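Long-range contacts in HK97 Family Phage Portal Protein (PDB 3KDR), which probably forms the twelve-subunit portal ring of a tailed phage capsid, through which DNA is packaged and later ejected: residues R24-S28 with A68-F73; A77-R83 with M117-F122; N153-L157 with E202-A206; I176-Y180 with G192-L198; N216-V220 with I233-V237. One frame throughout, in Å; residues are numbered along the deposited sequence.

Contact 1: residues R24-S28 with A68-F73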
# COMPACT_ATOMS: atom_id res chain seq x y z
N ARG C 24 -11.14 33.80 4.10
CA ARG C 24 -11.61 35.03 4.69
C ARG C 24 -12.35 34.87 6.00
O ARG C 24 -12.11 35.62 6.93
CB ARG C 24 -12.48 35.82 3.74
CG ARG C 24 -12.84 37.12 4.36
CD ARG C 24 -14.17 37.56 4.04
NE ARG C 24 -15.22 37.23 5.02
CZ ARG C 24 -15.93 38.12 5.69
NH1 ARG C 24 -16.89 37.74 6.49
NH2 ARG C 24 -15.66 39.38 5.60
N ASN C 25 -13.28 33.95 6.08
CA ASN C 25 -14.05 33.84 7.29
C ASN C 25 -13.13 33.52 8.45
O ASN C 25 -13.19 34.14 9.48
CB ASN C 25 -15.10 32.76 7.18
CG ASN C 25 -16.23 33.13 6.24
OD1 ASN C 25 -17.08 32.27 5.90
ND2 ASN C 25 -16.28 34.40 5.82
N LEU C 26 -12.25 32.56 8.26
CA LEU C 26 -11.33 32.20 9.32
C LEU C 26 -10.51 33.38 9.75
O LEU C 26 -10.33 33.59 10.91
CB LEU C 26 -10.41 31.06 8.87
CG LEU C 26 -11.03 29.67 8.72
CD1 LEU C 26 -10.14 28.76 7.94
CD2 LEU C 26 -11.33 29.08 10.10
N LEU C 27 -9.99 34.16 8.82
CA LEU C 27 -9.12 35.28 9.21
C LEU C 27 -9.89 36.45 9.80
O LEU C 27 -9.65 36.85 10.92
CB LEU C 27 -8.35 35.81 8.02
CG LEU C 27 -7.25 34.91 7.43
CD1 LEU C 27 -6.83 35.47 6.12
CD2 LEU C 27 -6.03 34.73 8.34
N SER C 28 -10.81 37.01 9.03
CA SER C 28 -11.50 38.20 9.47
C SER C 28 -12.42 38.04 10.65
O SER C 28 -12.61 38.98 11.37
CB SER C 28 -12.32 38.75 8.34
OG SER C 28 -11.46 39.18 7.30
N ALA C 68 -10.66 44.25 8.88
CA ALA C 68 -9.83 43.11 8.57
C ALA C 68 -9.98 42.84 7.09
O ALA C 68 -9.05 42.59 6.41
CB ALA C 68 -10.27 41.94 9.37
N ASP C 69 -11.20 42.91 6.61
CA ASP C 69 -11.44 42.64 5.25
C ASP C 69 -10.75 43.63 4.38
O ASP C 69 -10.11 43.26 3.43
CB ASP C 69 -12.89 42.75 4.99
CG ASP C 69 -13.61 41.45 5.11
OD1 ASP C 69 -12.99 40.41 5.47
OD2 ASP C 69 -14.81 41.47 4.82
N ASP C 70 -10.91 44.91 4.70
CA ASP C 70 -10.28 45.95 3.91
C ASP C 70 -8.78 45.72 3.79
O ASP C 70 -8.16 45.81 2.73
CB ASP C 70 -10.51 47.29 4.58
CG ASP C 70 -11.67 48.07 4.01
OD1 ASP C 70 -11.90 49.19 4.54
OD2 ASP C 70 -12.34 47.59 3.07
N LEU C 71 -8.19 45.39 4.90
CA LEU C 71 -6.75 45.24 4.95
C LEU C 71 -6.33 44.09 4.10
O LEU C 71 -5.37 44.18 3.39
CB LEU C 71 -6.32 44.98 6.39
CG LEU C 71 -5.71 46.13 7.16
CD1 LEU C 71 -5.88 47.49 6.51
CD2 LEU C 71 -6.30 46.09 8.52
N LEU C 72 -7.04 43.00 4.21
CA LEU C 72 -6.70 41.78 3.52
C LEU C 72 -6.73 41.89 2.01
O LEU C 72 -5.80 41.48 1.36
CB LEU C 72 -7.76 40.81 3.92
CG LEU C 72 -7.63 39.33 3.71
CD1 LEU C 72 -6.38 38.79 4.34
CD2 LEU C 72 -8.83 38.76 4.40
N PHE C 73 -7.84 42.41 1.49
CA PHE C 73 -8.05 42.60 0.07
C PHE C 73 -7.45 43.82 -0.53
O PHE C 73 -6.96 43.76 -1.65
CB PHE C 73 -9.52 42.64 -0.22
CG PHE C 73 -10.16 41.33 -0.10
CD1 PHE C 73 -10.05 40.42 -1.12
CD2 PHE C 73 -10.81 40.96 1.05
CE1 PHE C 73 -10.60 39.19 -1.02
CE2 PHE C 73 -11.38 39.71 1.14
CZ PHE C 73 -11.28 38.84 0.09
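D69 lies between S28 and R24 where the two helices meet. The OG of S28 donates a hydrogen bond to D69 OD1 at 2.7 Å. It arrives on the anti side of the carboxylate, 26° out of its plane. R24, one turn before S28 on the same helix, reaches the same carboxylate, and its side chain crosses that of D69 at about a right angle. The guanidinium and carboxylate planes are 56° apart. A salt bridge from R24 NH2 to D69 OD2 is likely, but its modelled length is doubtful. R24 leaves its helix toward helix 60-74, and bends at the second and third torsions bring the guanidinium to D69. Its CG meets the edge of the F73 ring, 4.4 Å from CE2.

The apolar half of the contact lies beside this polar group. The branches of L27 and L72 cross at about a right angle, with L27 CD1 and L72 CD1 3.8 Å apart. The CB of A68 packs 3.6 Å from S28 OG, so the hydroxyl has a methyl beside it as well as its acceptor. R24 NH1 also makes a weak hydrogen bond to I125 O of the second subunit. L27 packs on V228, and L72 on M226. The short helix axes come within 10.2 Å, their N-to-C directions 119° apart. This is buried helix-helix packing that joins helices 18-33 and 60-74 in the core of the portal subunit.

Contact 2: residues A77-R83 with M117-F122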
# COMPACT_ATOMS: atom_id res chain seq x y z
N ALA C 77 -7.21 50.50 5.30
CA ALA C 77 -8.58 50.67 5.83
C ALA C 77 -8.65 52.02 6.44
O ALA C 77 -7.63 52.54 6.83
CB ALA C 77 -8.91 49.63 6.85
N CYS C 78 -9.86 52.58 6.53
CA CYS C 78 -10.11 53.84 7.28
C CYS C 78 -11.22 53.74 8.28
O CYS C 78 -12.29 53.17 8.01
CB CYS C 78 -10.51 54.93 6.34
SG CYS C 78 -10.12 56.57 6.86
N TRP C 79 -10.98 54.33 9.44
CA TRP C 79 -12.04 54.60 10.42
C TRP C 79 -12.25 56.09 10.37
O TRP C 79 -11.27 56.83 10.28
CB TRP C 79 -11.59 54.22 11.83
CG TRP C 79 -11.54 52.79 12.09
CD1 TRP C 79 -11.76 51.79 11.21
CD2 TRP C 79 -11.26 52.19 13.32
NE1 TRP C 79 -11.66 50.59 11.82
CE2 TRP C 79 -11.33 50.80 13.12
CE3 TRP C 79 -11.00 52.67 14.59
CZ2 TRP C 79 -11.11 49.90 14.12
CZ3 TRP C 79 -10.76 51.76 15.59
CH2 TRP C 79 -10.82 50.39 15.35
N ALA C 80 -13.49 56.53 10.44
CA ALA C 80 -13.79 57.96 10.58
C ALA C 80 -14.06 58.22 12.03
O ALA C 80 -15.02 57.70 12.56
CB ALA C 80 -14.95 58.34 9.75
N LEU C 81 -13.23 59.02 12.66
CA LEU C 81 -13.33 59.19 14.07
C LEU C 81 -14.32 60.28 14.44
O LEU C 81 -14.39 61.31 13.75
CB LEU C 81 -11.99 59.59 14.65
CG LEU C 81 -10.79 58.80 14.17
CD1 LEU C 81 -9.63 59.40 14.85
CD2 LEU C 81 -10.89 57.32 14.52
N ASP C 82 -15.07 60.03 15.53
CA ASP C 82 -15.88 61.02 16.20
C ASP C 82 -15.08 61.66 17.31
O ASP C 82 -15.01 61.13 18.42
CB ASP C 82 -17.07 60.34 16.84
CG ASP C 82 -18.00 61.32 17.59
OD1 ASP C 82 -17.77 62.57 17.65
OD2 ASP C 82 -19.01 60.82 18.12
N ARG C 83 -14.48 62.81 17.04
CA ARG C 83 -13.79 63.56 18.09
C ARG C 83 -14.66 64.66 18.62
O ARG C 83 -15.25 65.42 17.84
CB ARG C 83 -12.51 64.17 17.56
CG ARG C 83 -11.45 63.15 17.31
CD ARG C 83 -10.11 63.80 17.12
NE ARG C 83 -9.08 63.06 17.86
CZ ARG C 83 -8.25 62.20 17.29
NH1 ARG C 83 -8.31 61.95 16.01
NH2 ARG C 83 -7.36 61.59 17.99
N MSE C 117 -7.15 64.59 11.53
CA MSE C 117 -7.42 64.11 12.82
C MSE C 117 -8.80 63.52 12.92
O MSE C 117 -9.17 63.01 13.95
CB MSE C 117 -7.32 65.27 13.75
CG MSE C 117 -7.10 64.84 15.14
SE MSE C 117 -5.26 65.02 15.56
CE MSE C 117 -5.37 66.96 16.17
N GLU C 118 -9.58 63.64 11.86
CA GLU C 118 -10.96 63.23 11.94
C GLU C 118 -10.98 61.82 11.43
O GLU C 118 -12.05 61.23 11.24
CB GLU C 118 -11.86 64.10 11.06
CG GLU C 118 -12.56 65.36 11.68
CD GLU C 118 -12.85 65.30 13.23
OE1 GLU C 118 -13.87 64.69 13.69
OE2 GLU C 118 -12.05 65.91 14.01
N VAL C 119 -9.80 61.23 11.24
CA VAL C 119 -9.71 59.99 10.51
C VAL C 119 -8.60 59.14 11.06
O VAL C 119 -7.63 59.68 11.55
CB VAL C 119 -9.44 60.35 9.01
CG1 VAL C 119 -8.00 60.16 8.65
CG2 VAL C 119 -10.34 59.58 8.12
N CYS C 120 -8.72 57.82 10.97
CA CYS C 120 -7.58 56.93 11.30
C CYS C 120 -7.38 55.86 10.29
O CYS C 120 -8.26 55.06 10.07
CB CYS C 120 -7.80 56.24 12.61
SG CYS C 120 -6.58 54.99 13.08
N ILE C 121 -6.21 55.83 9.67
CA ILE C 121 -6.00 54.99 8.52
C ILE C 121 -5.02 53.92 8.86
O ILE C 121 -3.98 54.24 9.37
CB ILE C 121 -5.44 55.77 7.37
CG1 ILE C 121 -6.57 56.57 6.75
CG2 ILE C 121 -4.79 54.82 6.32
CD1 ILE C 121 -6.10 57.65 5.84
N PHE C 122 -5.35 52.68 8.52
CA PHE C 122 -4.57 51.51 8.85
C PHE C 122 -3.88 50.97 7.62
O PHE C 122 -4.49 50.84 6.60
CB PHE C 122 -5.49 50.43 9.30
CG PHE C 122 -6.23 50.73 10.54
CD1 PHE C 122 -5.71 50.32 11.74
CD2 PHE C 122 -7.46 51.32 10.53
CE1 PHE C 122 -6.37 50.52 12.93
CE2 PHE C 122 -8.14 51.53 11.72
CZ PHE C 122 -7.58 51.13 12.91
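M117, a selenomethionine, offers its backbone O to R83 NH1, at a very short and doubtful separation. M117 CG lies over one face of the R83 guanidinium, and the two side chains cross at about a right angle. R83 NE is bound by G87 O. At E118 the backbone O accepts from L81 N at 2.9 Å, with the donor above the carbonyl plane. V119 pairs with A80 and puts CG2 against C78 SG. C120 exchanges two nearly straight hydrogen bonds with W79: C120 N to W79 O at 2.8 Å, and W79 N to C120 O at 2.9 Å. I121 faces C78, with CG1 3.6 Å from SG. F122 closes the ladder by pairing with A77. Its ring turns an edge to the face of W79, the planes 67° apart, and CE2 comes 3.6 Å from W79 CE2. W79 NE1 is bound to T67 OG1, and R63 makes a cation-pi contact with the indole. I121 also makes backbone hydrogen bonds to the third subunit. Backbone bonds thus run from F122 back to E118. The aromatic pair adds to them toward the A77-F122 end, and R83 meets a carbonyl at the more exposed end.

Contact 3: residues N153-L157 with E202-A206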
# COMPACT_ATOMS: atom_id res chain seq x y z
N ASN C 153 -18.52 17.88 -22.22
CA ASN C 153 -17.98 18.19 -23.58
C ASN C 153 -16.49 18.41 -23.60
O ASN C 153 -16.02 19.53 -23.71
CB ASN C 153 -18.62 19.44 -24.13
CG ASN C 153 -19.98 19.19 -24.57
OD1 ASN C 153 -20.21 19.07 -25.78
ND2 ASN C 153 -20.92 19.01 -23.61
N PRO C 154 -15.74 17.34 -23.49
CA PRO C 154 -14.31 17.35 -23.33
C PRO C 154 -13.55 17.94 -24.47
O PRO C 154 -12.50 18.45 -24.27
CB PRO C 154 -13.96 15.87 -23.25
CG PRO C 154 -15.27 15.13 -23.25
CD PRO C 154 -16.32 16.07 -23.04
N ALA C 155 -14.09 17.83 -25.67
CA ALA C 155 -13.41 18.31 -26.86
C ALA C 155 -13.83 19.75 -27.16
O ALA C 155 -14.98 20.03 -27.46
CB ALA C 155 -13.70 17.37 -28.04
N ALA C 156 -12.87 20.66 -27.07
CA ALA C 156 -13.15 22.10 -27.25
C ALA C 156 -13.50 22.41 -28.68
O ALA C 156 -14.24 23.35 -28.93
CB ALA C 156 -11.95 22.98 -26.84
N LEU C 157 -12.95 21.66 -29.63
CA LEU C 157 -13.13 22.02 -31.03
C LEU C 157 -13.67 20.90 -31.87
O LEU C 157 -13.07 19.87 -31.91
CB LEU C 157 -11.81 22.47 -31.63
CG LEU C 157 -12.09 23.19 -32.94
CD1 LEU C 157 -11.86 24.68 -32.82
CD2 LEU C 157 -11.20 22.58 -33.93
N GLU C 202 -13.32 15.28 -33.48
CA GLU C 202 -13.12 15.94 -32.23
C GLU C 202 -11.67 16.32 -32.05
O GLU C 202 -10.77 15.55 -32.36
CB GLU C 202 -13.36 14.92 -31.19
CG GLU C 202 -14.71 14.43 -31.07
CD GLU C 202 -14.78 13.34 -30.01
OE1 GLU C 202 -13.72 12.85 -29.51
OE2 GLU C 202 -15.90 12.97 -29.65
N HIS C 203 -11.43 17.50 -31.52
CA HIS C 203 -10.07 17.98 -31.35
C HIS C 203 -10.01 18.75 -30.07
O HIS C 203 -11.03 19.29 -29.63
CB HIS C 203 -9.70 18.90 -32.51
CG HIS C 203 -9.43 18.16 -33.78
ND1 HIS C 203 -10.26 18.22 -34.87
CD2 HIS C 203 -8.45 17.28 -34.09
CE1 HIS C 203 -9.77 17.46 -35.82
NE2 HIS C 203 -8.67 16.88 -35.38
N GLU C 204 -8.82 18.80 -29.47
CA GLU C 204 -8.60 19.52 -28.21
C GLU C 204 -9.25 18.85 -27.01
O GLU C 204 -9.95 19.50 -26.20
CB GLU C 204 -9.16 20.94 -28.28
CG GLU C 204 -8.88 21.66 -29.55
CD GLU C 204 -7.61 22.40 -29.51
OE1 GLU C 204 -6.58 21.88 -28.95
OE2 GLU C 204 -7.66 23.52 -30.06
N MSE C 205 -9.01 17.56 -26.87
CA MSE C 205 -9.60 16.89 -25.75
C MSE C 205 -8.90 17.36 -24.53
O MSE C 205 -7.71 17.36 -24.49
CB MSE C 205 -9.44 15.40 -25.85
CG MSE C 205 -10.48 14.69 -25.02
SE MSE C 205 -12.00 14.49 -26.20
CE MSE C 205 -12.70 12.71 -25.56
N ALA C 206 -9.67 17.75 -23.52
CA ALA C 206 -9.15 18.18 -22.25
C ALA C 206 -8.45 17.09 -21.49
O ALA C 206 -8.73 15.89 -21.61
CB ALA C 206 -10.25 18.67 -21.45
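P154 O takes the N-H of A206 at 3.0 Å, the first of four backbone hydrogen bonds between the two segments. The N of A156 reaches E204 O at 3.3 Å. L157 and H203 exchange a pair: L157 N to H203 O at 3.1 Å, and H203 N to L157 O at 2.9 Å. A155 and M205 form an antiparallel non-hydrogen-bonded pair. The chain turns a corner at A156, and positive phi at E204 opposite it (71°) makes the pairing irregular there.

Apolar contacts fill in round these bonds. The SE of M205, a selenomethionine, touches P154 CB and A155 CB, each at 3.8 Å. M205 turns CG away from its own N (chi1 -157°), and later bends bring SE to the proline. A156 CB meets E204 CB, and L157 CB meets E204 CG at 3.7 Å.

Polar groups also find partners in other chains. E204 OE2 makes a salt bridge with R184 of the third subunit. E202 OE2 accepts from E204 N of the second subunit, whose E204 OE1 accepts from A155 N. This is a two-stranded antiparallel ribbon that joins its ring neighbours on both sides, consistent with the clip region of portal proteins.

Contact 4: residues I176-Y180 with G192-L198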
# COMPACT_ATOMS: atom_id res chain seq x y z
N ILE C 176 -25.48 22.29 -42.31
CA ILE C 176 -25.07 21.20 -41.43
C ILE C 176 -24.29 21.77 -40.28
O ILE C 176 -24.31 21.17 -39.18
CB ILE C 176 -24.26 20.01 -42.10
CG1 ILE C 176 -22.98 20.48 -42.77
CG2 ILE C 176 -25.15 19.16 -43.16
CD1 ILE C 176 -22.38 19.34 -43.71
N ILE C 177 -23.63 22.91 -40.50
CA ILE C 177 -22.89 23.55 -39.42
C ILE C 177 -23.88 23.95 -38.39
O ILE C 177 -23.64 23.81 -37.22
CB ILE C 177 -22.18 24.80 -39.83
CG1 ILE C 177 -20.97 24.48 -40.68
CG2 ILE C 177 -21.67 25.56 -38.65
CD1 ILE C 177 -19.99 25.63 -40.81
N ASN C 178 -25.01 24.46 -38.83
CA ASN C 178 -26.03 24.89 -37.88
C ASN C 178 -26.65 23.77 -37.11
O ASN C 178 -26.94 23.92 -35.94
CB ASN C 178 -27.15 25.61 -38.61
CG ASN C 178 -26.74 27.01 -39.07
OD1 ASN C 178 -25.60 27.48 -38.88
ND2 ASN C 178 -27.68 27.68 -39.72
N GLY C 179 -26.90 22.66 -37.78
CA GLY C 179 -27.45 21.50 -37.10
C GLY C 179 -26.54 20.98 -35.99
O GLY C 179 -27.00 20.56 -34.93
N TYR C 180 -25.23 20.99 -36.24
CA TYR C 180 -24.28 20.61 -35.19
C TYR C 180 -24.19 21.65 -34.12
O TYR C 180 -24.02 21.34 -32.96
CB TYR C 180 -22.89 20.36 -35.77
CG TYR C 180 -22.85 18.99 -36.32
CD1 TYR C 180 -23.11 17.91 -35.50
CD2 TYR C 180 -22.64 18.75 -37.65
CE1 TYR C 180 -23.16 16.65 -35.99
CE2 TYR C 180 -22.67 17.47 -38.12
CZ TYR C 180 -22.93 16.44 -37.30
OH TYR C 180 -22.94 15.20 -37.82
N GLY C 192 -26.86 15.22 -34.37
CA GLY C 192 -26.57 16.07 -35.55
C GLY C 192 -26.46 15.19 -36.77
O GLY C 192 -26.38 13.95 -36.64
N PHE C 193 -26.49 15.79 -37.94
CA PHE C 193 -26.46 15.03 -39.16
C PHE C 193 -25.27 15.47 -40.01
O PHE C 193 -25.00 16.66 -40.14
CB PHE C 193 -27.78 15.19 -39.89
CG PHE C 193 -27.82 14.49 -41.19
CD1 PHE C 193 -28.04 13.14 -41.23
CD2 PHE C 193 -27.59 15.17 -42.37
CE1 PHE C 193 -28.08 12.47 -42.44
CE2 PHE C 193 -27.59 14.51 -43.57
CZ PHE C 193 -27.84 13.15 -43.61
N SER C 194 -24.60 14.48 -40.58
CA SER C 194 -23.49 14.67 -41.49
C SER C 194 -23.88 14.13 -42.82
O SER C 194 -24.02 12.92 -42.99
CB SER C 194 -22.26 13.89 -41.04
OG SER C 194 -21.48 14.70 -40.19
N SER C 195 -23.98 15.05 -43.78
CA SER C 195 -24.34 14.80 -45.15
C SER C 195 -23.22 13.98 -45.73
O SER C 195 -22.23 13.77 -45.12
CB SER C 195 -24.45 16.11 -45.90
OG SER C 195 -23.22 16.38 -46.55
N SER C 196 -23.37 13.54 -46.95
CA SER C 196 -22.51 12.50 -47.45
C SER C 196 -21.10 12.95 -47.66
O SER C 196 -20.83 14.00 -48.25
CB SER C 196 -23.03 11.98 -48.76
OG SER C 196 -21.97 11.31 -49.42
N GLY C 197 -20.20 12.11 -47.18
CA GLY C 197 -18.77 12.32 -47.32
C GLY C 197 -18.17 13.20 -46.24
O GLY C 197 -16.94 13.35 -46.16
N LEU C 198 -19.03 13.78 -45.40
CA LEU C 198 -18.66 14.73 -44.35
C LEU C 198 -18.52 13.96 -43.09
O LEU C 198 -19.27 13.03 -42.88
CB LEU C 198 -19.75 15.76 -44.16
CG LEU C 198 -19.27 17.07 -43.56
CD1 LEU C 198 -19.26 18.23 -44.60
CD2 LEU C 198 -20.15 17.39 -42.38
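S194 OG has two hydrogen-bond partners. The OH of Y180 donates to it at 2.8 Å, although the hydroxyl's place is less sure, and E159 OE2 of the second subunit is the other. S194 OG lies near the plane of the Y180 ring, at its edge. With CG opposite its own carbonyl carbon (chi1 -82°), Y180 carries its ring along the strand, so that OH reaches S194. Its CE1 meets G192 CA at 3.5 Å, where no side chain stands between ring and backbone. CE2, across the ring from CE1, comes 3.2 Å from F193 O.

A turn earlier on the helix, I176 reaches tip to tip with L198. Its CD1 meets both branch methyls of L198. Its CG2 packs on F193 O at 3.9 Å and on S195 CB at 4.2 Å. S195 to L198 form a type II turn, closed by L198 N to S195 O at 3.2 Å. L160 touches I176, Y180 and L198 from strand 155-162. Residues G192 to S194 form a parallel ladder with a strand of the second subunit. Helix 170-184 thus packs on a sheet that crosses the subunit boundary, as expected for the alpha/beta clip domain of a portal ring.

Contact 5: residues N216-V220 with I233-V237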
# COMPACT_ATOMS: atom_id res chain seq x y z
N ASN C 216 -7.15 21.35 -6.92
CA ASN C 216 -6.63 21.32 -5.58
C ASN C 216 -5.51 22.28 -5.42
O ASN C 216 -5.43 22.97 -4.45
CB ASN C 216 -6.18 19.96 -5.10
CG ASN C 216 -6.02 19.97 -3.58
OD1 ASN C 216 -6.98 20.27 -2.84
ND2 ASN C 216 -4.79 19.74 -3.09
N ALA C 217 -4.64 22.28 -6.40
CA ALA C 217 -3.53 23.20 -6.46
C ALA C 217 -4.05 24.64 -6.37
O ALA C 217 -3.46 25.49 -5.72
CB ALA C 217 -2.79 22.99 -7.75
N ALA C 218 -5.16 24.93 -7.03
CA ALA C 218 -5.68 26.28 -6.99
C ALA C 218 -6.01 26.60 -5.54
O ALA C 218 -5.68 27.68 -5.03
CB ALA C 218 -6.88 26.44 -7.90
N ALA C 219 -6.61 25.64 -4.87
CA ALA C 219 -6.99 25.83 -3.47
C ALA C 219 -5.76 26.13 -2.60
O ALA C 219 -5.79 27.04 -1.80
CB ALA C 219 -7.73 24.62 -2.94
N VAL C 220 -4.69 25.36 -2.77
CA VAL C 220 -3.52 25.52 -1.94
C VAL C 220 -2.94 26.93 -2.20
O VAL C 220 -2.47 27.61 -1.30
CB VAL C 220 -2.48 24.39 -2.22
CG1 VAL C 220 -1.10 24.66 -1.62
CG2 VAL C 220 -2.99 23.05 -1.74
N ILE C 233 -8.34 25.07 5.07
CA ILE C 233 -9.46 25.14 4.12
C ILE C 233 -9.74 23.80 3.44
O ILE C 233 -10.39 23.74 2.41
CB ILE C 233 -9.30 26.25 3.04
CG1 ILE C 233 -8.04 26.04 2.20
CG2 ILE C 233 -9.27 27.59 3.66
CD1 ILE C 233 -8.02 26.90 1.01
N ASP C 234 -9.22 22.73 3.99
CA ASP C 234 -9.50 21.40 3.50
C ASP C 234 -8.91 21.14 2.12
O ASP C 234 -9.45 20.36 1.34
CB ASP C 234 -11.01 21.16 3.51
CG ASP C 234 -11.57 21.00 4.91
OD1 ASP C 234 -11.01 20.18 5.65
OD2 ASP C 234 -12.56 21.66 5.28
N ALA C 235 -7.80 21.80 1.84
CA ALA C 235 -7.02 21.55 0.64
C ALA C 235 -6.07 20.45 1.02
O ALA C 235 -5.67 20.37 2.18
CB ALA C 235 -6.27 22.78 0.22
N THR C 236 -5.71 19.58 0.09
CA THR C 236 -4.93 18.44 0.50
C THR C 236 -3.50 18.57 0.04
O THR C 236 -3.23 19.07 -1.05
CB THR C 236 -5.57 17.15 0.03
OG1 THR C 236 -4.99 16.74 -1.19
CG2 THR C 236 -7.04 17.36 -0.22
N VAL C 237 -2.59 18.12 0.90
CA VAL C 237 -1.14 18.21 0.66
C VAL C 237 -0.36 16.87 0.64
O VAL C 237 -0.66 15.95 1.39
CB VAL C 237 -0.53 19.14 1.68
CG1 VAL C 237 0.99 19.19 1.47
CG2 VAL C 237 -1.19 20.52 1.56
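A235 is the tightly packed centre of this contact. Its CB packs against both A219 and V220 of helix 208-225, 3.9 Å from A219 CB and 3.8 Å from V220 CG2. I233 adds a second touch, with CD1 3.6 Å from A219 O. These four residues are buried. A230 packs on V220 and A235, and R224 of the second subunit packs on A219 and A235. I233 also touches A19 and R22 of helix 18-33.

The other side is looser and polar. There N216 meets T236, which is exposed. The amide of N216 spans both backbone polar atoms of T236. OD1 accepts from T236 N at 3.3 Å, a long but straight bond with an N-H...O angle of 166°. The donor lies in the carbonyl plane, on a lone pair. ND2 donates to T236 O at 2.7 Å, but this bond is weak because its angle is only 130°. N216 holds CG anti to its backbone N (chi1 -164°), and this carries the amide from the helix out to the loop. V237, also exposed, is the last residue modelled before a gap in the chain. The loop has further partners in the ring: I233 O is bound by R224 NE of the second subunit, and D234 OD2 by A230 N of that chain.

By its place between helices 208-225 and 247-270, this loop is probably the tunnel loop of the portal. The chemistry implies that methyl packing seats its early part on the helix, while one amide with two uneven bonds holds the chain just before the unmodelled part.

How the contacts relate
Contacts 1 and 2 adjoin: helix 60-74 runs on into strand 76-83, and L71 and D70 pack on A77. Contact 1 is all helix and wholly buried near the centre of the chain. Contact 2 is strand pairing farther out and ends at a more exposed arginine. Contacts 3 and 4 share one remote alpha/beta unit, with contact 4 nested inside the loop that contact 3 closes. Both rely on neighbouring subunits for polar partners. Contact 5 lies between these regions, with its nearest atoms about 5 Å from contact 1. It alone sets a helix against an irregular loop, and its outer residues are exposed.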